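Long-range contacts in diheme cytochrome c (PDB 3U99), which probably transfers electrons in Shewanella baltica by way of two covalently attached c-type hemes, the iron of each held by two axial histidines: residues A[111-115]-A[140-144]; A[36-41]-A[61-66]; A[24-30]-A[128-133]. One frame throughout, in Å; residues are numbered along the deposited sequence.

Contact 1 of 3, residues A[111-115]-A[140-144]; sequences DNPKV and IPGFG
Asn-112 and Pro-141 join an Asx turn to the loop of a small beta hairpin. The turn is evident from the amide of Asn-112, whose OD1 accepts a hydrogen bond from Lys-114 N two residues on; the hairpin loop is marked by a classic beta bulge, in which Phe-143 N and Gly-144 N both bond to Ile-140 O. The Asn-112 side chain can be followed outward. CB points toward the hairpin. CG, anti to the backbone N (chi1 178°), lies at the edge of the Phe-143 ring and in its plane, 4.0 Å from CE2. OD1 then turns back to its own turn, 3.0 Å from Lys-114 N, which sits above the carbonyl plane. At the tip, ND2 lies 3.6 Å from Phe-143 CE2 and donates to Pro-141 O at 2.9 Å, in the amide plane and almost straight (N-H...O 170°). ND2 also donates to Met-108 O; with OD1 bound to Lys-114 N, both ends of the amide are engaged, which would hold its rotation. Apolar contacts flank the Pro-141 bond: Lys-114 CB lies 3.8 Å from Pro-141 CB, and Val-115, which also touches heme c #2, packs across the proline ring. Gly-142 has a positive phi (86°), and a CB there would press on the lysine chain. Where Val-115 and Pro-141 meet, the closest atoms are CG2 and CD, 3.8 Å apart.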
loop_
_atom_site.group_PDB
_atom_site.type_symbol
_atom_site.label_atom_id
_atom_site.label_comp_id
_atom_site.label_asym_id
_atom_site.label_seq_id
_atom_site.Cartn_x
_atom_site.Cartn_y
_atom_site.Cartn_z
ATOM N N ASP A 111 -16.673 4.381 8.324
ATOM C CA ASP A 111 -17.325 4.981 9.497
ATOM C C ASP A 111 -16.615 4.735 10.829
ATOM O O ASP A 111 -17.126 5.021 11.883
ATOM C CB ASP A 111 -18.805 4.523 9.584
ATOM C CG ASP A 111 -19.628 4.967 8.367
ATOM O OD1 ASP A 111 -19.286 5.974 7.692
ATOM O OD2 ASP A 111 -20.609 4.269 8.094
ATOM N N ASN A 112 -15.450 4.120 10.722
ATOM C CA ASN A 112 -14.627 3.768 11.867
ATOM C C ASN A 112 -13.477 4.780 11.977
ATOM O O ASN A 112 -12.582 4.767 11.167
ATOM C CB ASN A 112 -14.086 2.378 11.712
ATOM C CG ASN A 112 -13.172 1.984 12.880
ATOM O OD1 ASN A 112 -12.932 2.747 13.815
ATOM N ND2 ASN A 112 -12.712 0.757 12.798
ATOM N N PRO A 113 -13.466 5.699 12.907
ATOM C CA PRO A 113 -12.467 6.746 12.968
ATOM C C PRO A 113 -11.064 6.204 13.179
ATOM O O PRO A 113 -10.067 6.885 12.899
ATOM C CB PRO A 113 -12.900 7.636 14.150
ATOM C CG PRO A 113 -14.137 7.052 14.711
ATOM C CD PRO A 113 -14.515 5.847 13.922
ATOM N N LYS A 114 -10.990 4.970 13.679
ATOM C CA LYS A 114 -9.640 4.437 13.887
ATOM C C LYS A 114 -9.093 3.835 12.625
ATOM O O LYS A 114 -7.954 3.424 12.572
ATOM C CB LYS A 114 -9.708 3.417 15.002
ATOM C CG LYS A 114 -10.339 3.877 16.327
ATOM C CD LYS A 114 -10.359 2.665 17.267
ATOM C CE LYS A 114 -10.811 2.976 18.674
ATOM N NZ LYS A 114 -12.231 3.466 18.545
ATOM N N VAL A 115 -9.779 3.707 11.571
ATOM C CA VAL A 115 -9.442 3.177 10.238
ATOM C C VAL A 115 -9.697 4.216 9.095
ATOM O O VAL A 115 -8.771 4.696 8.478
ATOM C CB VAL A 115 -10.248 1.863 9.981
ATOM C CG1 VAL A 115 -10.050 1.333 8.609
ATOM C CG2 VAL A 115 -9.869 0.817 11.037
ATOM N N ILE A 140 -8.994 -5.521 13.503
ATOM C CA ILE A 140 -9.551 -4.235 13.099
ATOM C C ILE A 140 -9.694 -3.328 14.311
ATOM O O ILE A 140 -10.382 -3.683 15.256
ATOM C CB ILE A 140 -10.901 -4.419 12.410
ATOM C CG1 ILE A 140 -10.734 -5.303 11.188
ATOM C CG2 ILE A 140 -11.488 -3.054 12.118
ATOM C CD1 ILE A 140 -11.974 -5.332 10.329
ATOM N N PRO A 141 -9.007 -2.197 14.343
ATOM C CA PRO A 141 -9.056 -1.334 15.525
ATOM C C PRO A 141 -10.499 -0.951 15.811
ATOM O O PRO A 141 -11.241 -0.551 14.968
ATOM C CB PRO A 141 -8.264 -0.096 15.123
ATOM C CG PRO A 141 -7.403 -0.519 13.991
ATOM C CD PRO A 141 -8.080 -1.695 13.327
ATOM N N GLY A 142 -10.825 -1.119 17.098
ATOM C CA GLY A 142 -12.117 -0.901 17.624
ATOM C C GLY A 142 -13.055 -2.068 17.538
ATOM O O GLY A 142 -14.114 -1.980 18.164
ATOM N N PHE A 143 -12.725 -3.134 16.826
ATOM C CA PHE A 143 -13.541 -4.297 16.605
ATOM C C PHE A 143 -12.891 -5.605 16.995
ATOM O O PHE A 143 -13.612 -6.568 17.315
ATOM C CB PHE A 143 -13.969 -4.376 15.147
ATOM C CG PHE A 143 -15.001 -3.275 14.800
ATOM C CD1 PHE A 143 -16.361 -3.528 14.825
ATOM C CD2 PHE A 143 -14.593 -2.004 14.477
ATOM C CE1 PHE A 143 -17.256 -2.518 14.536
ATOM C CE2 PHE A 143 -15.484 -0.984 14.196
ATOM C CZ PHE A 143 -16.844 -1.224 14.243
ATOM N N GLY A 144 -11.590 -5.716 17.000
ATOM C CA GLY A 144 -10.887 -6.922 17.386
ATOM C C GLY A 144 -10.508 -7.791 16.224
ATOM O O GLY A 144 -10.632 -7.491 15.025
#

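Contact 2 of 3, residues A[36-41]-A[61-66]; sequences WRAITA and IEEYLV. With HEC (heme c), chain C.
Helices 33-40 and 55-67 run antiparallel here, the axes of their segments 9.8 Å apart at an angle of 166°, with Trp-36 beside Leu-65 and Thr-40 beside Glu-62. The apolar half is a CH-pi contact: Leu-65 CD2 stands 3.8 Å from the centroid of the six-membered ring of Trp-36 and only 13° from its normal, so the methyl covers the middle of that face. The other branch, Leu-65 CD1, reaches the ring at CE3 and also meets methyl CMB of heme c #1, against which Trp-36 CZ3 packs at 3.8 Å. Trp-36 NE1 donates to Ala-28 O, which, with Leu-65 over its face, would hold the indole's rotation. An alanine in place of Trp-36 would probably leave Leu-65 CD2 and the heme methyl without the surface they pack on, and Ala-28 O without its donor. The polar half begins at Thr-40, whose OG1 lies between the backbone N and the carbonyl carbon (chi1 55°) and from there donates to Glu-62 OE1 at 2.7 Å, on the anti side and tilted out of the carboxylate plane. Two waters donate to the same oxygen, water 1 also to Arg-37 O and water 2 to Thr-40 O, each 2.6 Å from Glu-62 OE1. Three donors on one oxygen are consistent with an ionised Glu-62, whose negative charge the hydroxyl and two waters would stabilise while linking it to the facing helix.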
loop_
_atom_site.group_PDB
_atom_site.type_symbol
_atom_site.label_atom_id
_atom_site.label_comp_id
_atom_site.label_asym_id
_atom_site.label_seq_id
_atom_site.Cartn_x
_atom_site.Cartn_y
_atom_site.Cartn_z
ATOM N N TRP A 36 2.819 0.482 -11.238
ATOM C CA TRP A 36 3.841 1.213 -10.477
ATOM C C TRP A 36 4.424 2.364 -11.330
ATOM O O TRP A 36 4.627 3.463 -10.796
ATOM C CB TRP A 36 4.954 0.290 -10.044
ATOM C CG TRP A 36 4.621 -0.574 -8.853
ATOM C CD1 TRP A 36 4.731 -1.920 -8.827
ATOM C CD2 TRP A 36 4.142 -0.136 -7.589
ATOM N NE1 TRP A 36 4.347 -2.375 -7.590
ATOM C CE2 TRP A 36 3.994 -1.285 -6.817
ATOM C CE3 TRP A 36 3.852 1.082 -7.008
ATOM C CZ2 TRP A 36 3.540 -1.266 -5.487
ATOM C CZ3 TRP A 36 3.420 1.120 -5.715
ATOM C CH2 TRP A 36 3.261 -0.048 -4.951
ATOM N N ARG A 37 4.686 2.136 -12.604
ATOM C CA ARG A 37 5.241 3.209 -13.415
ATOM C C ARG A 37 4.282 4.382 -13.531
ATOM O O ARG A 37 4.705 5.529 -13.595
ATOM C CB ARG A 37 5.569 2.652 -14.802
ATOM C CG ARG A 37 6.802 1.767 -14.859
ATOM C CD ARG A 37 7.288 1.567 -16.291
ATOM N NE ARG A 37 6.361 0.726 -17.049
ATOM C CZ ARG A 37 6.411 -0.583 -17.217
ATOM N NH1 ARG A 37 7.387 -1.330 -16.684
ATOM N NH2 ARG A 37 5.493 -1.223 -17.934
ATOM N N ALA A 38 2.961 4.069 -13.548
ATOM C CA ALA A 38 2.009 5.175 -13.620
ATOM C C ALA A 38 2.119 6.030 -12.374
ATOM O O ALA A 38 1.917 7.249 -12.401
ATOM C CB ALA A 38 0.629 4.577 -13.822
ATOM N N ILE A 39 2.436 5.464 -11.215
ATOM C CA ILE A 39 2.620 6.220 -9.981
ATOM C C ILE A 39 3.912 6.969 -9.957
ATOM O O ILE A 39 3.962 8.169 -9.660
ATOM C CB ILE A 39 2.470 5.237 -8.771
ATOM C CG1 ILE A 39 1.030 4.767 -8.645
ATOM C CG2 ILE A 39 2.960 5.900 -7.495
ATOM C CD1 ILE A 39 0.693 3.714 -7.635
ATOM N N THR A 40 5.023 6.324 -10.333
ATOM C CA THR A 40 6.321 6.966 -10.185
ATOM C C THR A 40 6.599 7.962 -11.310
ATOM O O THR A 40 7.562 8.746 -11.182
ATOM C CB THR A 40 7.467 5.925 -10.103
ATOM O OG1 THR A 40 7.404 5.083 -11.251
ATOM C CG2 THR A 40 7.304 4.989 -8.929
ATOM N N ALA A 41 5.847 7.966 -12.398
ATOM C CA ALA A 41 6.057 8.937 -13.483
ATOM C C ALA A 41 5.736 10.344 -13.048
ATOM O O ALA A 41 6.340 11.275 -13.609
ATOM C CB ALA A 41 5.156 8.524 -14.645
ATOM N N ILE A 61 13.811 3.918 -7.178
ATOM C CA ILE A 61 12.517 3.453 -6.667
ATOM C C ILE A 61 11.712 2.760 -7.749
ATOM O O ILE A 61 11.186 1.668 -7.562
ATOM C CB ILE A 61 11.752 4.634 -6.042
ATOM C CG1 ILE A 61 12.429 5.168 -4.797
ATOM C CG2 ILE A 61 10.306 4.213 -5.762
ATOM C CD1 ILE A 61 12.446 4.280 -3.676
ATOM N N GLU A 62 11.615 3.406 -8.917
ATOM C CA GLU A 62 10.888 2.845 -10.034
ATOM C C GLU A 62 11.489 1.512 -10.433
ATOM O O GLU A 62 10.789 0.534 -10.681
ATOM C CB GLU A 62 10.893 3.815 -11.205
ATOM C CG GLU A 62 10.079 3.279 -12.381
ATOM C CD GLU A 62 9.835 4.328 -13.444
ATOM O OE1 GLU A 62 9.258 5.419 -13.184
ATOM O OE2 GLU A 62 10.219 3.968 -14.615
ATOM N N GLU A 63 12.827 1.475 -10.514
ATOM C CA GLU A 63 13.476 0.252 -10.928
ATOM C C GLU A 63 13.232 -0.882 -9.910
ATOM O O GLU A 63 12.977 -2.029 -10.312
ATOM C CB GLU A 63 14.965 0.536 -11.102
ATOM C CG GLU A 63 15.318 1.358 -12.328
ATOM C CD GLU A 63 15.324 0.445 -13.547
ATOM O OE1 GLU A 63 14.630 -0.592 -13.538
ATOM O OE2 GLU A 63 16.075 0.747 -14.508
ATOM N N TYR A 64 13.238 -0.586 -8.646
ATOM C CA TYR A 64 12.955 -1.550 -7.587
ATOM C C TYR A 64 11.525 -2.074 -7.788
ATOM O O TYR A 64 11.267 -3.272 -7.751
ATOM C CB TYR A 64 13.163 -0.874 -6.189
ATOM C CG TYR A 64 12.642 -1.874 -5.168
ATOM C CD1 TYR A 64 13.341 -3.009 -4.801
ATOM C CD2 TYR A 64 11.397 -1.688 -4.567
ATOM C CE1 TYR A 64 12.817 -3.919 -3.853
ATOM C CE2 TYR A 64 10.843 -2.595 -3.681
ATOM C CZ TYR A 64 11.566 -3.717 -3.319
ATOM O OH TYR A 64 11.020 -4.596 -2.460
ATOM N N LEU A 65 10.547 -1.173 -7.927
ATOM C CA LEU A 65 9.153 -1.571 -7.994
ATOM C C LEU A 65 8.890 -2.377 -9.232
ATOM O O LEU A 65 8.158 -3.354 -9.161
ATOM C CB LEU A 65 8.285 -0.304 -7.937
ATOM C CG LEU A 65 8.190 0.380 -6.571
ATOM C CD1 LEU A 65 7.523 1.757 -6.684
ATOM C CD2 LEU A 65 7.401 -0.457 -5.596
ATOM N N VAL A 66 9.433 -1.957 -10.374
ATOM C CA VAL A 66 9.207 -2.699 -11.602
ATOM C C VAL A 66 9.773 -4.092 -11.501
ATOM O O VAL A 66 9.132 -5.075 -11.881
ATOM C CB VAL A 66 9.783 -1.896 -12.769
ATOM C CG1 VAL A 66 9.873 -2.821 -13.988
ATOM C CG2 VAL A 66 8.934 -0.662 -13.064
HETATM FE FE HEC C . 1.813 7.324 -1.530
HETATM C CHA HEC C . -1.455 6.592 -1.662
HETATM C CHB HEC C . 2.544 4.544 -3.346
HETATM C CHC HEC C . 5.098 8.018 -1.241
HETATM C CHD HEC C . 1.061 10.198 0.123
HETATM N NA HEC C . 0.745 5.832 -2.358
HETATM C C1A HEC C . -0.630 5.682 -2.275
HETATM C C2A HEC C . -1.023 4.435 -2.909
HETATM C C3A HEC C . 0.118 3.863 -3.360
HETATM C C4A HEC C . 1.207 4.775 -3.039
HETATM C CMA HEC C . 0.247 2.568 -4.114
HETATM C CAA HEC C . -2.423 3.973 -3.006
HETATM C CBA HEC C . -2.897 3.307 -1.731
HETATM C CGA HEC C . -4.278 2.687 -1.948
HETATM O O1A HEC C . -4.346 1.676 -2.696
HETATM O O2A HEC C . -5.295 3.182 -1.428
HETATM N NB HEC C . 3.508 6.449 -2.199
HETATM C C1B HEC C . 3.607 5.316 -2.973
HETATM C C2B HEC C . 4.991 5.151 -3.360
HETATM C C3B HEC C . 5.711 6.128 -2.781
HETATM C C4B HEC C . 4.802 6.922 -2.036
HETATM C CMB HEC C . 5.453 4.010 -4.257
HETATM C CAB HEC C . 7.198 6.461 -2.880
HETATM C CBB HEC C . 7.560 6.813 -4.337
HETATM N NC HEC C . 2.886 8.797 -0.695
HETATM C C1C HEC C . 4.231 8.884 -0.618
HETATM C C2C HEC C . 4.674 10.018 0.115
HETATM C C3C HEC C . 3.531 10.627 0.500
HETATM C C4C HEC C . 2.430 9.918 -0.030
HETATM C CMC HEC C . 6.137 10.330 0.465
HETATM C CAC HEC C . 3.422 11.857 1.372
HETATM C CBC HEC C . 4.130 13.109 0.884
HETATM N ND HEC C . 0.131 8.231 -0.956
HETATM C C1D HEC C . 0.044 9.434 -0.321
HETATM C C2D HEC C . -1.374 9.757 -0.084
HETATM C C3D HEC C . -2.095 8.738 -0.579
HETATM C C4D HEC C . -1.129 7.780 -1.076
HETATM C CMD HEC C . -1.930 11.058 0.447
HETATM C CAD HEC C . -3.584 8.640 -0.578
HETATM C CBD HEC C . -4.138 7.888 0.679
HETATM C CGD HEC C . -5.662 7.971 0.680
HETATM O O1D HEC C . -6.053 7.520 1.896
HETATM O O2D HEC C . -6.215 7.735 -0.495
HETATM O O HOH W 1 7.131 5.877 -14.616
HETATM O O HOH W 2 9.829 7.981 -13.102
#

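Contact 3 of 3, residues A[24-30]-A[128-133]. With HEC (heme c), chain B.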
loop_
_atom_site.group_PDB
_atom_site.type_symbol
_atom_site.label_atom_id
_atom_site.label_comp_id
_atom_site.label_asym_id
_atom_site.label_seq_id
_atom_site.Cartn_x
_atom_site.Cartn_y
_atom_site.Cartn_z
ATOM N N MET A 24 2.392 3.442 5.133
ATOM C CA MET A 24 3.256 2.235 5.138
ATOM C C MET A 24 3.807 2.043 3.739
ATOM O O MET A 24 3.220 2.410 2.721
ATOM C CB MET A 24 2.406 0.998 5.489
ATOM C CG MET A 24 1.190 0.769 4.596
ATOM S SD MET A 24 0.636 -0.961 4.718
ATOM C CE MET A 24 1.885 -1.774 3.785
ATOM N N ALA A 25 4.948 1.361 3.715
ATOM C CA ALA A 25 5.572 1.020 2.464
ATOM C C ALA A 25 4.899 -0.213 1.878
ATOM O O ALA A 25 5.040 -1.346 2.342
ATOM C CB ALA A 25 7.059 0.791 2.630
ATOM N N TYR A 26 4.121 0.013 0.819
ATOM C CA TYR A 26 3.377 -1.061 0.191
ATOM C C TYR A 26 4.300 -2.069 -0.476
ATOM O O TYR A 26 5.155 -1.684 -1.264
ATOM C CB TYR A 26 2.424 -0.533 -0.866
ATOM C CG TYR A 26 1.371 0.384 -0.284
ATOM C CD1 TYR A 26 0.403 -0.123 0.587
ATOM C CD2 TYR A 26 1.334 1.729 -0.554
ATOM C CE1 TYR A 26 -0.553 0.719 1.131
ATOM C CE2 TYR A 26 0.381 2.571 -0.029
ATOM C CZ TYR A 26 -0.574 2.047 0.832
ATOM O OH TYR A 26 -1.475 2.948 1.340
ATOM N N PRO A 27 4.210 -3.352 -0.192
ATOM C CA PRO A 27 5.027 -4.333 -0.925
ATOM C C PRO A 27 4.876 -4.179 -2.423
ATOM O O PRO A 27 3.784 -3.981 -2.966
ATOM C CB PRO A 27 4.466 -5.674 -0.442
ATOM C CG PRO A 27 4.034 -5.373 0.991
ATOM C CD PRO A 27 3.460 -3.977 0.918
ATOM N N ALA A 28 5.988 -4.299 -3.118
ATOM C CA ALA A 28 6.014 -4.156 -4.580
ATOM C C ALA A 28 5.106 -5.135 -5.270
ATOM O O ALA A 28 4.605 -4.865 -6.379
ATOM C CB ALA A 28 7.419 -4.367 -5.100
ATOM N N ASN A 29 4.889 -6.334 -4.715
ATOM C CA ASN A 29 4.103 -7.357 -5.386
ATOM C C ASN A 29 2.591 -7.145 -5.311
ATOM O O ASN A 29 1.835 -8.008 -5.800
ATOM C CB ASN A 29 4.507 -8.766 -4.987
ATOM C CG ASN A 29 4.154 -9.118 -3.586
ATOM O OD1 ASN A 29 3.447 -8.366 -2.942
ATOM N ND2 ASN A 29 4.723 -10.244 -3.171
ATOM N N LEU A 30 2.175 -5.992 -4.821
ATOM C CA LEU A 30 0.742 -5.650 -4.809
ATOM C C LEU A 30 0.247 -4.997 -6.092
ATOM O O LEU A 30 -0.965 -4.891 -6.269
ATOM C CB LEU A 30 0.380 -4.746 -3.620
ATOM C CG LEU A 30 0.580 -5.428 -2.247
ATOM C CD1 LEU A 30 0.356 -4.409 -1.151
ATOM C CD2 LEU A 30 -0.359 -6.599 -2.067
ATOM N N ALA A 128 1.677 -5.833 7.562
ATOM C CA ALA A 128 1.518 -5.562 6.132
ATOM C C ALA A 128 2.848 -5.188 5.462
ATOM O O ALA A 128 3.058 -5.550 4.309
ATOM C CB ALA A 128 0.474 -4.489 5.874
ATOM N N GLU A 129 3.696 -4.438 6.140
ATOM C CA GLU A 129 4.924 -4.008 5.510
ATOM C C GLU A 129 5.855 -5.192 5.252
ATOM O O GLU A 129 6.715 -5.036 4.379
ATOM C CB GLU A 129 5.683 -3.007 6.372
ATOM C CG GLU A 129 5.239 -1.589 6.201
ATOM C CD GLU A 129 6.216 -0.538 6.666
ATOM O OE1 GLU A 129 7.059 -0.796 7.540
ATOM O OE2 GLU A 129 6.165 0.609 6.215
ATOM N N LYS A 130 5.734 -6.284 5.944
ATOM C CA LYS A 130 6.466 -7.543 5.770
ATOM C C LYS A 130 5.707 -8.473 4.828
ATOM O O LYS A 130 6.078 -9.644 4.658
ATOM C CB LYS A 130 6.615 -8.314 7.116
ATOM C CG LYS A 130 7.703 -9.269 7.405
ATOM C CD LYS A 130 7.703 -9.980 8.754
ATOM C CE LYS A 130 7.661 -9.068 9.946
ATOM N NZ LYS A 130 8.739 -9.287 10.926
ATOM N N GLY A 131 4.626 -7.939 4.195
ATOM C CA GLY A 131 3.881 -8.775 3.290
ATOM C C GLY A 131 2.944 -9.753 3.931
ATOM O O GLY A 131 2.461 -10.650 3.226
ATOM N N ILE A 132 2.616 -9.604 5.221
ATOM C CA ILE A 132 1.733 -10.553 5.865
ATOM C C ILE A 132 0.331 -9.942 5.965
ATOM O O ILE A 132 0.095 -8.977 6.697
ATOM C CB ILE A 132 2.288 -10.917 7.249
ATOM C CG1 ILE A 132 3.623 -11.634 7.146
ATOM C CG2 ILE A 132 1.316 -11.804 7.984
ATOM C CD1 ILE A 132 4.336 -11.864 8.480
ATOM N N PHE A 133 -0.566 -10.529 5.175
ATOM C CA PHE A 133 -1.964 -10.087 5.155
ATOM C C PHE A 133 -2.931 -11.155 5.589
ATOM O O PHE A 133 -4.145 -10.961 5.474
ATOM C CB PHE A 133 -2.333 -9.598 3.723
ATOM C CG PHE A 133 -1.518 -8.412 3.260
ATOM C CD1 PHE A 133 -1.882 -7.130 3.631
ATOM C CD2 PHE A 133 -0.390 -8.530 2.490
ATOM C CE1 PHE A 133 -1.136 -6.030 3.229
ATOM C CE2 PHE A 133 0.349 -7.434 2.108
ATOM C CZ PHE A 133 0.003 -6.162 2.463
HETATM FE FE HEC B . -7.046 -6.593 4.021
HETATM C CHA HEC B . -8.010 -9.843 3.902
HETATM C CHB HEC B . -4.702 -7.181 1.664
HETATM C CHC HEC B . -6.314 -3.223 3.973
HETATM C CHD HEC B . -9.171 -6.099 6.606
HETATM N NA HEC B . -6.418 -8.206 3.025
HETATM C C1A HEC B . -6.923 -9.469 3.078
HETATM C C2A HEC B . -6.195 -10.372 2.233
HETATM C C3A HEC B . -5.267 -9.625 1.608
HETATM C C4A HEC B . -5.411 -8.254 2.088
HETATM C CMA HEC B . -4.201 -10.069 0.608
HETATM C CAA HEC B . -6.407 -11.858 2.127
HETATM C CBA HEC B . -5.845 -12.508 3.380
HETATM C CGA HEC B . -6.013 -14.012 3.495
HETATM O O1A HEC B . -6.253 -14.626 2.405
HETATM O O2A HEC B . -5.756 -14.676 4.502
HETATM N NB HEC B . -5.741 -5.447 2.986
HETATM C C1B HEC B . -4.843 -5.878 2.011
HETATM C C2B HEC B . -4.126 -4.752 1.558
HETATM C C3B HEC B . -4.612 -3.671 2.174
HETATM C C4B HEC B . -5.602 -4.089 3.103
HETATM C CMB HEC B . -2.999 -4.896 0.511
HETATM C CAB HEC B . -4.154 -2.200 2.115
HETATM C CBB HEC B . -4.065 -1.657 0.620
HETATM N NC HEC B . -7.645 -4.968 5.062
HETATM C C1C HEC B . -7.224 -3.713 4.907
HETATM C C2C HEC B . -7.746 -2.834 5.887
HETATM C C3C HEC B . -8.537 -3.675 6.661
HETATM C C4C HEC B . -8.454 -4.982 6.160
HETATM C CMC HEC B . -7.410 -1.386 6.094
HETATM C CAC HEC B . -9.275 -3.308 7.931
HETATM C CBC HEC B . -10.408 -2.295 7.761
HETATM N ND HEC B . -8.363 -7.733 5.030
HETATM C C1D HEC B . -9.132 -7.313 6.066
HETATM C C2D HEC B . -9.983 -8.390 6.494
HETATM C C3D HEC B . -9.750 -9.451 5.683
HETATM C C4D HEC B . -8.664 -9.006 4.782
HETATM C CMD HEC B . -10.992 -8.295 7.613
HETATM C CAD HEC B . -10.426 -10.804 5.762
HETATM C CBD HEC B . -11.795 -10.667 5.015
HETATM C CGD HEC B . -12.767 -11.811 5.282
HETATM O O1D HEC B . -11.968 -12.921 5.136
HETATM O O2D HEC B . -13.952 -11.631 4.717
HETATM O O HOH W 3 7.020 -3.143 2.531
#
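The ring of Phe-133 has Pro-27 CG at its edge, near the ring plane and 4.4 Å from CZ, while Leu-30 CD1 comes in obliquely, 4.0 Å from CZ. The meso carbon CHB of heme c #2 meets this ring obliquely, 3.4 Å from Phe-133 CD1, and its methyl CMB lies 3.5 Å from CE1. The ring of the axial ligand His-125 packs edge-to-face with Phe-133. The second flat group, Tyr-26, carries Met-24 O over one face, offset toward the rim, with CBB of heme c #2 oblique to the ring; its hydroxyl is bonded to Ser-119 O. The polar link is a nearly linear bond from Ala-25 N to Glu-129 OE2, 2.9 Å long with an N-H...O angle of 178°, met on the anti side and close to the carboxylate plane. Water 3 adds a bridge, donating to both Ala-25 O and Glu-129 O. Met-24 places CG between its backbone N and carbonyl carbon (chi1 55°) and bends again at chi3, which lays SD and CE alongside Ala-128 CB, each at 3.7 Å. Pro-27 CG rests 3.5 Å from Ala-128 O. Tyr-26 lines the pocket of heme c #1, Leu-30 and Phe-133 that of heme c #2, so the contact joins the two heme-binding halves. Tyr-15 of helix 13-19 donates to Tyr-26 O, Ala-28 touches helix 55-67, and 128-133 leads on toward strand 139-140.

Overall arrangement
Along the chain, contact 2 (36-41 with 61-66) is nested inside the long loop closed by contact 3, while contacts 3 and 1 interleave their segments. The centre of contact 3 is about 6 Å from that of the chain; contacts 1 and 2 lie on opposite sides of the chain's centre, their own centres 31 Å apart. Contact 2 pairs the two helices beside heme c #1, and contact 1 joins the loop 111-115 to the hairpin of strands 139-140 and 144-145 near heme c #2. Contacts 2 and 3 touch around Pro-27 and Ala-28, against Trp-36, Tyr-64 and Leu-65, whereas contact 1 stays about 10 Å from contact 3 at the nearest atoms. Contact 3 holds residues of both heme pockets, so the surroundings of the two hemes meet there.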